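Local coordinates for protein aclacinomycin oxidoreductase (AknOx) (Streptomyces galilaeus, PDB 2IPI) that oxidises the terminal sugar of aclacinomycin antibiotics in two successive oxygen-dependent, hydrogen peroxide-producing steps, using a bicovalently attached FAD, at residues A[63-68]-A[191-196]; A[70-75]-A[183-188]; A[110-115]-A[130-135]. All blocks are in the same frame, centred on the assembly; numbering follows the deposited sequence.

Contact 1: A[63-68]-A[191-196]; sequences HTADQV and ARKVVA
Ala65, in the first turn of helix 65-78, sets its methyl CB against the aliphatic shaft of Lys193 on strand 191-197, with Ala65 CB 3.7 Å from Lys193 CD. The lysine starts out with CG anti to its backbone N (chi1 -174°), which sends the chain across to the helix; CG and CD lie along the Ala65 methyl, and a nearly eclipsed turn at chi3, near 6°, carries CE toward the Asp66 carboxylate. Asp66 joins from the next position on the helix. Its CB heads away from the strand, yet its carboxylate swings back until Asp66 OD1 is 3.8 Å from Lys193 CE. The charged ends do not meet, since Asp66 OD1 and Lys193 NZ are 4.8 Å apart, so the attraction is probably a mild, solvent-screened one.

The FAD-binding domain of the PCMH type lays this helix against its antiparallel sheet, and 191-197 is an outermost strand there; a small alanine lets helix and strand come close, while a long lysine suits the exposed side of the strand. Thr64 is the N-cap: Thr64 OG1 accepts from Gln67 N at 3.2 Å. Gln67 OE1 in turn accepts from two N-H groups of His63, the residue before the cap. The bond from His63 ND1 (3.0 Å) lies in the carbonyl plane on a lone pair and in the imidazole plane, whereas His63 N approaches from above the carbonyl plane.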
loop_
_atom_site.group_PDB
_atom_site.type_symbol
_atom_site.label_atom_id
_atom_site.label_comp_id
_atom_site.label_asym_id
_atom_site.label_seq_id
_atom_site.Cartn_x
_atom_site.Cartn_y
_atom_site.Cartn_z
ATOM N N HIS A 63 2.508 1.071 25.055
ATOM C CA HIS A 63 3.753 1.847 25.016
ATOM C C HIS A 63 4.961 0.926 24.947
ATOM O O HIS A 63 6.092 1.370 24.694
ATOM C CB HIS A 63 3.856 2.759 26.238
ATOM C CG HIS A 63 2.617 3.568 26.482
ATOM N ND1 HIS A 63 1.531 3.123 27.215
ATOM C CD2 HIS A 63 2.298 4.812 26.070
ATOM C CE1 HIS A 63 0.594 4.047 27.244
ATOM N NE2 HIS A 63 1.034 5.094 26.563
ATOM N N THR A 64 4.802 -0.387 25.198
ATOM C CA THR A 64 5.939 -1.301 25.028
ATOM C C THR A 64 5.443 -2.693 24.638
ATOM O O THR A 64 4.281 -3.040 24.869
ATOM C CB THR A 64 6.852 -1.493 26.263
ATOM O OG1 THR A 64 6.055 -2.087 27.307
ATOM C CG2 THR A 64 7.393 -0.201 26.846
ATOM N N ALA A 65 6.348 -3.491 24.074
ATOM C CA ALA A 65 6.035 -4.846 23.635
ATOM C C ALA A 65 5.484 -5.644 24.807
ATOM O O ALA A 65 4.521 -6.404 24.675
ATOM C CB ALA A 65 7.255 -5.503 23.034
ATOM N N ASP A 66 6.090 -5.447 25.977
ATOM C CA ASP A 66 5.627 -6.162 27.170
ATOM C C ASP A 66 4.190 -5.756 27.469
ATOM O O ASP A 66 3.385 -6.553 27.954
ATOM C CB ASP A 66 6.504 -5.897 28.392
ATOM C CG ASP A 66 7.974 -6.202 28.181
ATOM O OD1 ASP A 66 8.319 -7.092 27.375
ATOM O OD2 ASP A 66 8.810 -5.538 28.829
ATOM N N GLN A 67 3.880 -4.489 27.168
ATOM C CA GLN A 67 2.502 -4.015 27.369
ATOM C C GLN A 67 1.613 -4.702 26.347
ATOM O O GLN A 67 0.457 -5.058 26.584
ATOM C CB GLN A 67 2.411 -2.490 27.277
ATOM C CG GLN A 67 3.266 -1.782 28.320
ATOM C CD GLN A 67 3.083 -0.288 28.428
ATOM O OE1 GLN A 67 2.116 0.280 27.917
ATOM N NE2 GLN A 67 4.035 0.347 29.114
ATOM N N VAL A 68 2.188 -4.945 25.162
ATOM C CA VAL A 68 1.374 -5.595 24.133
ATOM C C VAL A 68 1.055 -7.021 24.584
ATOM O O VAL A 68 -0.087 -7.471 24.434
ATOM C CB VAL A 68 2.025 -5.593 22.753
ATOM C CG1 VAL A 68 1.066 -6.237 21.754
ATOM C CG2 VAL A 68 2.385 -4.196 22.265
ATOM N N ALA A 191 0.482 -15.445 25.198
ATOM C CA ALA A 191 1.135 -14.383 24.426
ATOM C C ALA A 191 2.641 -14.398 24.690
ATOM O O ALA A 191 3.066 -14.619 25.827
ATOM C CB ALA A 191 0.552 -13.023 24.755
ATOM N N ARG A 192 3.441 -14.157 23.657
ATOM C CA ARG A 192 4.890 -14.155 23.780
ATOM C C ARG A 192 5.552 -13.168 22.820
ATOM O O ARG A 192 5.116 -12.948 21.698
ATOM C CB ARG A 192 5.482 -15.552 23.532
ATOM C CG ARG A 192 4.539 -16.581 22.942
ATOM C CD ARG A 192 4.584 -17.919 23.641
ATOM N NE ARG A 192 4.787 -17.861 25.089
ATOM C CZ ARG A 192 5.626 -18.638 25.770
ATOM N NH1 ARG A 192 6.360 -19.547 25.134
ATOM N NH2 ARG A 192 5.741 -18.512 27.086
ATOM N N LYS A 193 6.669 -12.573 23.249
ATOM C CA LYS A 193 7.380 -11.720 22.283
ATOM C C LYS A 193 8.531 -12.469 21.633
ATOM O O LYS A 193 9.326 -13.160 22.304
ATOM C CB LYS A 193 7.810 -10.450 23.019
ATOM C CG LYS A 193 8.433 -9.418 22.088
ATOM C CD LYS A 193 9.400 -8.541 22.902
ATOM C CE LYS A 193 9.520 -9.085 24.326
ATOM N NZ LYS A 193 10.454 -10.245 24.426
ATOM N N VAL A 194 8.613 -12.367 20.306
ATOM C CA VAL A 194 9.544 -13.114 19.484
ATOM C C VAL A 194 10.256 -12.189 18.487
ATOM O O VAL A 194 9.691 -11.185 18.051
ATOM C CB VAL A 194 8.902 -14.234 18.649
ATOM C CG1 VAL A 194 7.964 -15.080 19.496
ATOM C CG2 VAL A 194 8.163 -13.653 17.449
ATOM N N VAL A 195 11.485 -12.586 18.146
ATOM C CA VAL A 195 12.240 -11.849 17.138
ATOM C C VAL A 195 12.500 -12.756 15.947
ATOM O O VAL A 195 12.916 -13.908 16.058
ATOM C CB VAL A 195 13.550 -11.265 17.700
ATOM C CG1 VAL A 195 14.540 -10.878 16.616
ATOM C CG2 VAL A 195 13.213 -10.050 18.558
ATOM N N ALA A 196 12.263 -12.180 14.768
ATOM C CA ALA A 196 12.398 -12.912 13.524
ATOM C C ALA A 196 13.252 -12.119 12.547
ATOM O O ALA A 196 12.940 -10.966 12.259
ATOM C CB ALA A 196 11.012 -13.207 12.983
#

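Contact 2: A[70-75]-A[183-188]; sequences DAVNQA and VVVDAS
Val72 spreads its two methyls over two residues of strand 177-185: CG1 meets Val185 and CG2 meets Val183. The tighter half is at Val185, where Val72 CG1 and Val185 CG2 are 3.7 Å apart; at the other branch Val72 CG2 stands 4.1 Å from Val183 CG1. With CG1 anti to the backbone N (chi1 -180°), the fork of Val72 opens along the strand, one prong for each partner. Val183 and Val185 are two positions apart, so the alternation of a strand turns both toward the helix, while Val184 between them faces away and packs on Val194 of the adjoining strand. Valine fits here because its branched, compact side chain fills a thin layer between helix and sheet without needing a polar partner.

Helix 65-78 packs on one face of the five-stranded antiparallel sheet of the PCMH-type FAD-binding domain. Val68 and Val69 on Val183, and Met76 on Val185, extend the apolar seam along the helix, and Ile82 covers Val72 from strand 82-85.

Away from this layer the chemistry becomes polar. Asn73, one residue on from Val72, uses OD1 to accept from Ala191 N, joining the helix to the next strand. Beyond Val185 the chain leaves the sheet in a solvent-facing turn between strand 177-185 and the outermost strand 191-197. Asp186 and Ser188 suit this turn because their side chains reach its arginines: Asp186 OD2 makes salt bridges with both Arg190 and Arg192, and exposed Ser188 OG bonds to Arg190.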
loop_
_atom_site.group_PDB
_atom_site.type_symbol
_atom_site.label_atom_id
_atom_site.label_comp_id
_atom_site.label_asym_id
_atom_site.label_seq_id
_atom_site.Cartn_x
_atom_site.Cartn_y
_atom_site.Cartn_z
ATOM N N ASP A 70 0.673 -8.096 27.602
ATOM C CA ASP A 70 -0.331 -7.981 28.650
ATOM C C ASP A 70 -1.713 -7.772 28.041
ATOM O O ASP A 70 -2.662 -8.455 28.420
ATOM C CB ASP A 70 0.122 -6.866 29.571
ATOM C CG ASP A 70 -0.870 -6.222 30.489
ATOM O OD1 ASP A 70 -1.972 -6.787 30.637
ATOM O OD2 ASP A 70 -0.543 -5.154 31.059
ATOM N N ALA A 71 -1.819 -6.832 27.113
ATOM C CA ALA A 71 -3.087 -6.502 26.493
ATOM C C ALA A 71 -3.712 -7.700 25.783
ATOM O O ALA A 71 -4.916 -7.905 25.964
ATOM C CB ALA A 71 -2.913 -5.362 25.493
ATOM N N VAL A 72 -2.900 -8.418 25.025
ATOM C CA VAL A 72 -3.367 -9.647 24.373
ATOM C C VAL A 72 -3.891 -10.658 25.382
ATOM O O VAL A 72 -4.955 -11.289 25.283
ATOM C CB VAL A 72 -2.243 -10.305 23.571
ATOM C CG1 VAL A 72 -2.758 -11.579 22.900
ATOM C CG2 VAL A 72 -1.656 -9.369 22.516
ATOM N N ASN A 73 -3.088 -10.848 26.431
ATOM C CA ASN A 73 -3.502 -11.842 27.429
ATOM C C ASN A 73 -4.805 -11.395 28.076
ATOM O O ASN A 73 -5.694 -12.221 28.340
ATOM C CB ASN A 73 -2.413 -12.080 28.467
ATOM C CG ASN A 73 -1.217 -12.828 27.908
ATOM O OD1 ASN A 73 -1.320 -13.728 27.069
ATOM N ND2 ASN A 73 -0.040 -12.432 28.390
ATOM N N GLN A 74 -4.985 -10.104 28.333
ATOM C CA GLN A 74 -6.232 -9.653 28.965
ATOM C C GLN A 74 -7.436 -9.808 28.054
ATOM O O GLN A 74 -8.560 -10.129 28.466
ATOM C CB GLN A 74 -6.066 -8.202 29.416
ATOM C CG GLN A 74 -5.135 -8.053 30.625
ATOM C CD GLN A 74 -5.252 -6.670 31.253
ATOM O OE1 GLN A 74 -6.343 -6.090 31.334
ATOM N NE2 GLN A 74 -4.122 -6.137 31.726
ATOM N N ALA A 75 -7.274 -9.574 26.747
ATOM C CA ALA A 75 -8.421 -9.741 25.858
ATOM C C ALA A 75 -8.770 -11.204 25.644
ATOM O O ALA A 75 -9.944 -11.594 25.501
ATOM C CB ALA A 75 -8.161 -9.089 24.500
ATOM N N VAL A 183 4.406 -9.876 18.622
ATOM C CA VAL A 183 3.754 -10.588 19.724
ATOM C C VAL A 183 2.811 -11.619 19.082
ATOM O O VAL A 183 1.882 -11.266 18.354
ATOM C CB VAL A 183 3.018 -9.671 20.700
ATOM C CG1 VAL A 183 2.182 -10.455 21.701
ATOM C CG2 VAL A 183 4.007 -8.791 21.471
ATOM N N VAL A 184 3.100 -12.878 19.366
ATOM C CA VAL A 184 2.374 -14.058 18.913
ATOM C C VAL A 184 1.748 -14.819 20.083
ATOM O O VAL A 184 2.036 -14.528 21.245
ATOM C CB VAL A 184 3.338 -14.965 18.145
ATOM C CG1 VAL A 184 3.838 -14.266 16.877
ATOM C CG2 VAL A 184 4.532 -15.369 18.994
ATOM N N VAL A 185 0.843 -15.758 19.796
ATOM C CA VAL A 185 0.166 -16.515 20.848
ATOM C C VAL A 185 0.387 -18.014 20.601
ATOM O O VAL A 185 0.269 -18.484 19.470
ATOM C CB VAL A 185 -1.334 -16.208 20.951
ATOM C CG1 VAL A 185 -2.023 -17.181 21.908
ATOM C CG2 VAL A 185 -1.568 -14.767 21.394
ATOM N N ASP A 186 0.732 -18.680 21.684
ATOM C CA ASP A 186 1.024 -20.068 21.878
ATOM C C ASP A 186 -0.133 -21.006 21.543
ATOM O O ASP A 186 -1.263 -20.561 21.670
ATOM C CB ASP A 186 1.340 -20.327 23.373
ATOM C CG ASP A 186 2.810 -20.695 23.488
ATOM O OD1 ASP A 186 3.372 -21.094 22.442
ATOM O OD2 ASP A 186 3.357 -20.576 24.596
ATOM N N ALA A 187 0.187 -22.238 21.185
ATOM C CA ALA A 187 -0.804 -23.308 21.123
ATOM C C ALA A 187 -1.461 -23.490 22.494
ATOM O O ALA A 187 -2.649 -23.810 22.565
ATOM C CB ALA A 187 -0.182 -24.613 20.651
ATOM N N SER A 188 -0.700 -23.283 23.546
ATOM C CA SER A 188 -1.063 -23.332 24.950
ATOM C C SER A 188 -1.877 -22.133 25.425
ATOM O O SER A 188 -2.385 -22.128 26.549
ATOM C CB SER A 188 0.220 -23.428 25.787
ATOM O OG SER A 188 0.720 -22.142 26.109
#

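Contact 3: A[110-115]-A[130-135]; sequences RQVFYD and GETYRA
Arg110 and Glu131 supply the charged part of this contact, Val112, Thr132 and Ala135 the apolar part. The ionic pair is a loose one, and the exact placing of its side chains is doubtful. Arg110 NH1 and Glu131 OE2 are 3.4 Å apart, and the oxygen lies well out of the guanidinium plane, so no N-H points at it; the two flat groups are inclined by 53° and attract through charge alone. Arg110 runs extended from CG to NE and crosses the glutamate obliquely. Glu131, its CG beside the backbone N (chi1 -72°) and its chain extended beyond, reaches out from the helix to meet it. Long charged side chains suit this surface position, where their ends can reach each other from loop and helix. Each has another, weak partner: Ser107 O for Arg110 NE and Thr128 N for Glu131 OE1.

Apolar contact is made on the strand, at Val112. Val112 CB faces Ala135 CB at 4.3 Å, and Val112 CG2 comes equally near Thr132 CG2. Thr132 turns its methyl to the valine while OG1 bonds to Leu129 O one turn back; Ala135, one turn on, is short enough to let valine and helix approach.

Val112 also packs on Val123 of the neighbouring strand 120-123. Helix 129-140 is thereby laid against the outermost strand of an antiparallel sheet, in the alpha+beta architecture of the PCMH-type FAD-binding domain.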
loop_
_atom_site.group_PDB
_atom_site.type_symbol
_atom_site.label_atom_id
_atom_site.label_comp_id
_atom_site.label_asym_id
_atom_site.label_seq_id
_atom_site.Cartn_x
_atom_site.Cartn_y
_atom_site.Cartn_z
ATOM N N ARG A 110 6.251 5.260 18.354
ATOM C CA ARG A 110 6.730 5.769 17.083
ATOM C C ARG A 110 8.225 6.140 17.135
ATOM O O ARG A 110 8.637 7.026 16.382
ATOM C CB ARG A 110 6.056 7.036 16.575
ATOM C CG ARG A 110 4.584 7.289 16.736
ATOM C CD ARG A 110 4.254 8.673 16.156
ATOM N NE ARG A 110 2.938 9.095 16.542
ATOM C CZ ARG A 110 1.921 9.646 15.943
ATOM N NH1 ARG A 110 1.927 9.984 14.655
ATOM N NH2 ARG A 110 0.861 9.865 16.712
ATOM N N GLN A 111 8.951 5.459 17.983
ATOM C CA GLN A 111 10.396 5.591 18.117
ATOM C C GLN A 111 11.112 5.112 16.859
ATOM O O GLN A 111 10.801 4.109 16.232
ATOM C CB GLN A 111 10.894 4.813 19.337
ATOM N N VAL A 112 12.115 5.884 16.456
ATOM C CA VAL A 112 12.943 5.517 15.321
ATOM C C VAL A 112 14.395 5.839 15.630
ATOM O O VAL A 112 14.692 6.958 16.048
ATOM C CB VAL A 112 12.571 6.270 14.025
ATOM C CG1 VAL A 112 13.183 5.530 12.843
ATOM C CG2 VAL A 112 11.066 6.435 13.845
ATOM N N PHE A 113 15.272 4.862 15.423
ATOM C CA PHE A 113 16.683 5.109 15.709
ATOM C C PHE A 113 17.517 4.075 14.972
ATOM O O PHE A 113 16.975 3.161 14.360
ATOM C CB PHE A 113 16.922 5.062 17.210
ATOM C CG PHE A 113 16.544 3.765 17.910
ATOM C CD1 PHE A 113 17.458 2.735 18.048
ATOM C CD2 PHE A 113 15.282 3.583 18.427
ATOM C CE1 PHE A 113 17.109 1.562 18.683
ATOM C CE2 PHE A 113 14.918 2.412 19.074
ATOM C CZ PHE A 113 15.838 1.390 19.217
ATOM N N TYR A 114 18.825 4.215 14.994
ATOM C CA TYR A 114 19.750 3.235 14.485
ATOM C C TYR A 114 20.307 2.394 15.623
ATOM O O TYR A 114 20.519 2.896 16.728
ATOM C CB TYR A 114 20.906 3.949 13.777
ATOM C CG TYR A 114 21.981 2.994 13.326
ATOM C CD1 TYR A 114 21.738 2.003 12.380
ATOM C CD2 TYR A 114 23.249 3.115 13.876
ATOM C CE1 TYR A 114 22.751 1.149 11.997
ATOM C CE2 TYR A 114 24.256 2.264 13.488
ATOM C CZ TYR A 114 24.004 1.279 12.552
ATOM O OH TYR A 114 25.036 0.454 12.188
ATOM N N ASP A 115 20.572 1.115 15.396
ATOM C CA ASP A 115 21.281 0.365 16.430
ATOM C C ASP A 115 22.639 -0.086 15.908
ATOM O O ASP A 115 22.701 -0.990 15.073
ATOM C CB ASP A 115 20.503 -0.851 16.904
ATOM C CG ASP A 115 21.156 -1.494 18.114
ATOM O OD1 ASP A 115 20.393 -1.753 19.070
ATOM O OD2 ASP A 115 22.369 -1.754 18.146
ATOM N N GLY A 130 5.617 9.830 7.205
ATOM C CA GLY A 130 6.188 11.176 7.253
ATOM C C GLY A 130 7.229 11.309 8.345
ATOM O O GLY A 130 8.302 11.883 8.148
ATOM N N GLU A 131 6.929 10.752 9.522
ATOM C CA GLU A 131 7.903 10.825 10.614
ATOM C C GLU A 131 9.113 9.972 10.288
ATOM O O GLU A 131 10.253 10.413 10.490
ATOM C CB GLU A 131 7.273 10.420 11.951
ATOM C CG GLU A 131 6.312 11.488 12.446
ATOM C CD GLU A 131 5.429 11.036 13.584
ATOM O OE1 GLU A 131 5.475 9.836 13.922
ATOM O OE2 GLU A 131 4.716 11.926 14.102
ATOM N N THR A 132 8.914 8.759 9.768
ATOM C CA THR A 132 10.125 7.945 9.566
ATOM C C THR A 132 11.024 8.590 8.512
ATOM O O THR A 132 12.239 8.711 8.710
ATOM C CB THR A 132 9.862 6.475 9.218
ATOM O OG1 THR A 132 9.386 6.359 7.881
ATOM C CG2 THR A 132 8.803 5.944 10.177
ATOM N N TYR A 133 10.400 9.048 7.431
ATOM C CA TYR A 133 11.106 9.760 6.379
ATOM C C TYR A 133 11.965 10.892 6.951
ATOM O O TYR A 133 13.129 11.047 6.564
ATOM C CB TYR A 133 10.112 10.330 5.362
ATOM C CG TYR A 133 9.501 9.312 4.418
ATOM C CD1 TYR A 133 8.167 9.380 4.023
ATOM C CD2 TYR A 133 10.253 8.269 3.914
ATOM C CE1 TYR A 133 7.628 8.437 3.163
ATOM C CE2 TYR A 133 9.739 7.319 3.055
ATOM C CZ TYR A 133 8.409 7.413 2.677
ATOM O OH TYR A 133 7.899 6.462 1.824
ATOM N N ARG A 134 11.367 11.658 7.858
ATOM C CA ARG A 134 12.083 12.821 8.394
ATOM C C ARG A 134 13.216 12.371 9.298
ATOM O O ARG A 134 14.363 12.828 9.194
ATOM C CB ARG A 134 11.101 13.773 9.071
ATOM C CG ARG A 134 10.526 13.306 10.388
ATOM C CD ARG A 134 9.735 14.436 11.049
ATOM N NE ARG A 134 9.751 14.294 12.508
ATOM C CZ ARG A 134 10.865 14.401 13.210
ATOM N NH1 ARG A 134 12.017 14.651 12.600
ATOM N NH2 ARG A 134 10.836 14.256 14.524
ATOM N N ALA A 135 12.945 11.431 10.208
ATOM C CA ALA A 135 14.020 10.973 11.082
ATOM C C ALA A 135 15.163 10.322 10.314
ATOM O O ALA A 135 16.337 10.630 10.551
ATOM C CB ALA A 135 13.442 10.031 12.134
#

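All three contacts set a helix against the same five-stranded antiparallel sheet of the FAD-binding domain. Contacts 1 and 2 share helix 65-78 and use neighbouring strands, 191-197 and 177-185, which are hydrogen-bonded to each other, with Arg192 N 2.8 Å from Val184 O. Contact 3 brings a different helix, 129-140, to the strand at the other border of the sheet, with its centre about 28 Å from that of contact 2. Only contact 2 is buried, and it is purely apolar. Contacts 1 and 3 lie at the surface, where a small apolar touch is fringed by charge: opposite charges that stay out of contact in contact 1, a loose salt bridge in contact 3.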